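Local coordinates for glutamine amidotransferase domain-containing protein (PDB 3L7N), which probably uses glutamine as a nitrogen donor, as a member of the class I glutamine amidotransferases whose natural acceptor substrate is not established, at residues Q56-T61 / A94-V99. Sequence-based numbering, arbitrary orientation.
Sequences QSPSST and AQLMGV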
ATOM      1  N   GLN A  56      -1.895  10.780  -6.109  1.00 33.85           N
ATOM      2  CA  GLN A  56      -3.306  10.972  -6.531  1.00 32.93           C
ATOM      3  C   GLN A  56      -4.239  10.416  -5.473  1.00 34.28           C
ATOM      4  O   GLN A  56      -3.806   9.679  -4.524  1.00 33.87           O
ATOM      5  CB  GLN A  56      -3.595  10.263  -7.854  1.00 31.85           C
ATOM      6  CG  GLN A  56      -2.626  10.569  -8.967  1.00 29.09           C
ATOM      7  CD  GLN A  56      -1.323   9.697  -8.909  1.00 27.13           C
ATOM      8  OE1 GLN A  56      -1.026   9.018  -7.902  1.00 22.27           O
ATOM      9  NE2 GLN A  56      -0.559   9.756  -9.959  1.00 28.69           N
ATOM     10  N   SER A  57      -5.507  10.751  -5.617  1.00 34.77           N
ATOM     11  CA  SER A  57      -6.580  10.085  -4.869  1.00 35.95           C
ATOM     12  C   SER A  57      -7.309   9.182  -5.870  1.00 36.02           C
ATOM     13  O   SER A  57      -7.120   9.350  -7.123  1.00 36.73           O
ATOM     14  CB  SER A  57      -7.565  11.145  -4.292  1.00 35.56           C
ATOM     15  OG  SER A  57      -8.528  11.556  -5.298  1.00 37.16           O
ATOM     16  N   PRO A  58      -8.214   8.257  -5.369  1.00 34.78           N
ATOM     17  CA  PRO A  58      -8.974   7.458  -6.355  1.00 32.86           C
ATOM     18  C   PRO A  58      -9.911   8.312  -7.158  1.00 33.26           C
ATOM     19  O   PRO A  58     -10.547   7.825  -8.049  1.00 34.18           O
ATOM     20  CB  PRO A  58      -9.749   6.498  -5.502  1.00 29.90           C
ATOM     21  CG  PRO A  58      -8.989   6.383  -4.301  1.00 30.21           C
ATOM     22  CD  PRO A  58      -8.347   7.697  -4.025  1.00 33.04           C
ATOM     23  N   SER A  59     -10.010   9.581  -6.846  1.00 34.44           N
ATOM     24  CA  SER A  59     -10.927  10.418  -7.627  1.00 36.72           C
ATOM     25  C   SER A  59     -10.262  11.540  -8.354  1.00 36.86           C
ATOM     26  O   SER A  59     -10.919  12.246  -9.084  1.00 38.33           O
ATOM     27  CB  SER A  59     -12.079  10.963  -6.767  1.00 36.41           C
ATOM     28  OG  SER A  59     -11.567  11.781  -5.742  1.00 36.70           O
ATOM     29  N   SER A  60      -8.948  11.703  -8.161  1.00 36.65           N
ATOM     30  CA  SER A  60      -8.135  12.609  -9.013  1.00 36.48           C
ATOM     31  C   SER A  60      -8.488  12.549 -10.491  1.00 38.29           C
ATOM     32  O   SER A  60      -8.817  11.444 -11.090  1.00 37.27           O
ATOM     33  CB  SER A  60      -6.667  12.347  -8.839  1.00 34.66           C
ATOM     34  OG  SER A  60      -6.271  12.532  -7.510  1.00 32.91           O
ATOM     35  N   THR A  61      -8.406  13.691 -11.097  1.00 39.91           N
ATOM     36  CA  THR A  61      -8.921  13.874 -12.384  1.00 41.96           C
ATOM     37  C   THR A  61      -7.746  13.909 -13.415  1.00 40.95           C
ATOM     38  O   THR A  61      -6.626  14.165 -13.036  1.00 41.47           O
ATOM     39  CB  THR A  61      -9.733  15.165 -12.411  1.00 42.59           C
ATOM     40  OG1 THR A  61     -10.541  15.171 -13.551  1.00 47.94           O
ATOM     41  CG2 THR A  61      -8.793  16.439 -12.429  1.00 44.32           C
ATOM     42  N   ALA A  94      -4.401   0.760  -1.970  1.00 30.72           N
ATOM     43  CA  ALA A  94      -5.345   0.150  -1.013  1.00 29.84           C
ATOM     44  C   ALA A  94      -6.737   0.816  -1.135  1.00 30.79           C
ATOM     45  O   ALA A  94      -7.741   0.174  -1.011  1.00 30.43           O
ATOM     46  CB  ALA A  94      -4.859   0.264   0.291  1.00 28.87           C
ATOM     47  N   GLN A  95      -6.743   2.084  -1.531  1.00 31.15           N
ATOM     48  CA  GLN A  95      -7.951   2.830  -1.722  1.00 29.13           C
ATOM     49  C   GLN A  95      -8.638   2.487  -3.020  1.00 30.00           C
ATOM     50  O   GLN A  95      -9.877   2.496  -3.087  1.00 31.55           O
ATOM     51  CB  GLN A  95      -7.656   4.324  -1.615  1.00 28.31           C
ATOM     52  CG  GLN A  95      -7.146   4.674  -0.226  1.00 28.88           C
ATOM     53  CD  GLN A  95      -6.340   6.004  -0.119  1.00 32.18           C
ATOM     54  OE1 GLN A  95      -6.513   6.946  -0.908  1.00 30.43           O
ATOM     55  NE2 GLN A  95      -5.488   6.077   0.913  1.00 34.76           N
ATOM     56  N   LEU A  96      -7.861   2.187  -4.080  1.00 29.03           N
ATOM     57  CA  LEU A  96      -8.494   1.739  -5.330  1.00 27.81           C
ATOM     58  C   LEU A  96      -9.075   0.334  -5.144  1.00 28.15           C
ATOM     59  O   LEU A  96     -10.100   0.018  -5.682  1.00 28.86           O
ATOM     60  CB  LEU A  96      -7.526   1.776  -6.522  1.00 26.96           C
ATOM     61  CG  LEU A  96      -7.018   3.157  -6.941  1.00 27.78           C
ATOM     62  CD1 LEU A  96      -5.739   3.049  -7.670  1.00 27.88           C
ATOM     63  CD2 LEU A  96      -7.998   3.865  -7.774  1.00 26.01           C
ATOM     64  N   MET A  97      -8.438  -0.495  -4.349  1.00 27.74           N
ATOM     65  CA  MET A  97      -9.075  -1.745  -4.029  1.00 28.59           C
ATOM     66  C   MET A  97     -10.449  -1.545  -3.319  1.00 30.33           C
ATOM     67  O   MET A  97     -11.444  -2.173  -3.700  1.00 30.59           O
ATOM     68  CB  MET A  97      -8.180  -2.637  -3.244  1.00 27.62           C
ATOM     69  CG  MET A  97      -6.999  -3.024  -3.997  1.00 25.35           C
ATOM     70  SD  MET A  97      -6.061  -4.156  -3.083  1.00 33.46           S
ATOM     71  CE  MET A  97      -7.119  -5.554  -3.142  1.00 28.84           C
ATOM     72  N   GLY A  98     -10.518  -0.598  -2.377  1.00 29.77           N
ATOM     73  CA  GLY A  98     -11.751  -0.319  -1.731  1.00 30.86           C
ATOM     74  C   GLY A  98     -12.851  -0.006  -2.744  1.00 31.90           C
ATOM     75  O   GLY A  98     -13.976  -0.633  -2.712  1.00 32.13           O
ATOM     76  N   VAL A  99     -12.552   0.945  -3.654  1.00 30.60           N
ATOM     77  CA  VAL A  99     -13.491   1.356  -4.655  1.00 28.15           C
ATOM     78  C   VAL A  99     -13.841   0.188  -5.486  1.00 29.46           C
ATOM     79  O   VAL A  99     -14.969  -0.024  -5.763  1.00 30.03           O
ATOM     80  CB  VAL A  99     -12.939   2.485  -5.528  1.00 27.38           C
ATOM     81  CG1 VAL A  99     -13.901   2.846  -6.605  1.00 22.75           C
ATOM     82  CG2 VAL A  99     -12.663   3.670  -4.701  1.00 26.18           C
TER
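Pro-58 sets its ring against Gln-95, Leu-96 and Val-99 on one side of helix 92-100, a worked example of how a loop following a central strand can rest on the helix that follows a probable nucleophile elbow. In the class I glutamine amidotransferase fold, strand 86-90 leads into this helix through a sharp turn whose GxCxG sequence (Gly-89, Cys-91, Gly-93) is consistent with such an elbow. The ring is best followed outward from its root. Pro-58 CB lies 3.9 Å from Leu-96 CD2 and 4.1 Å from Val-99 CG2. Pro-58 CG settles 3.6 Å from Gln-95 CB, and the ring crosses that side chain roughly at a right angle. Pro-58 CD faces the amide end of Gln-95, while Leu-92 and Tyr-105 also touch the proline. With chi1 of Val-99 at 177°, CG1 lies opposite the backbone N and CG2, placed beside that N, is the branch that meets the proline. The buried Leu-96 also packs on Val-74 and Ile-77 of helix 70-82, and Val-74 touches Val-99, so both methyl-bearing side chains that meet the proline also pack on a second helix. Across the interface the contact is apolar; polar bonds instead shape the loop. Ser-57 to Ser-60 form a type I beta turn with Pro-58 at its second position. Ser-57 OG accepts the backbone N of Ser-59 at 2.9 Å, making an ST turn, and, separately, Ser-57 N donates to Ser-60 OG at 2.7 Å along a nearly straight line, with an N-H...O angle of 171°.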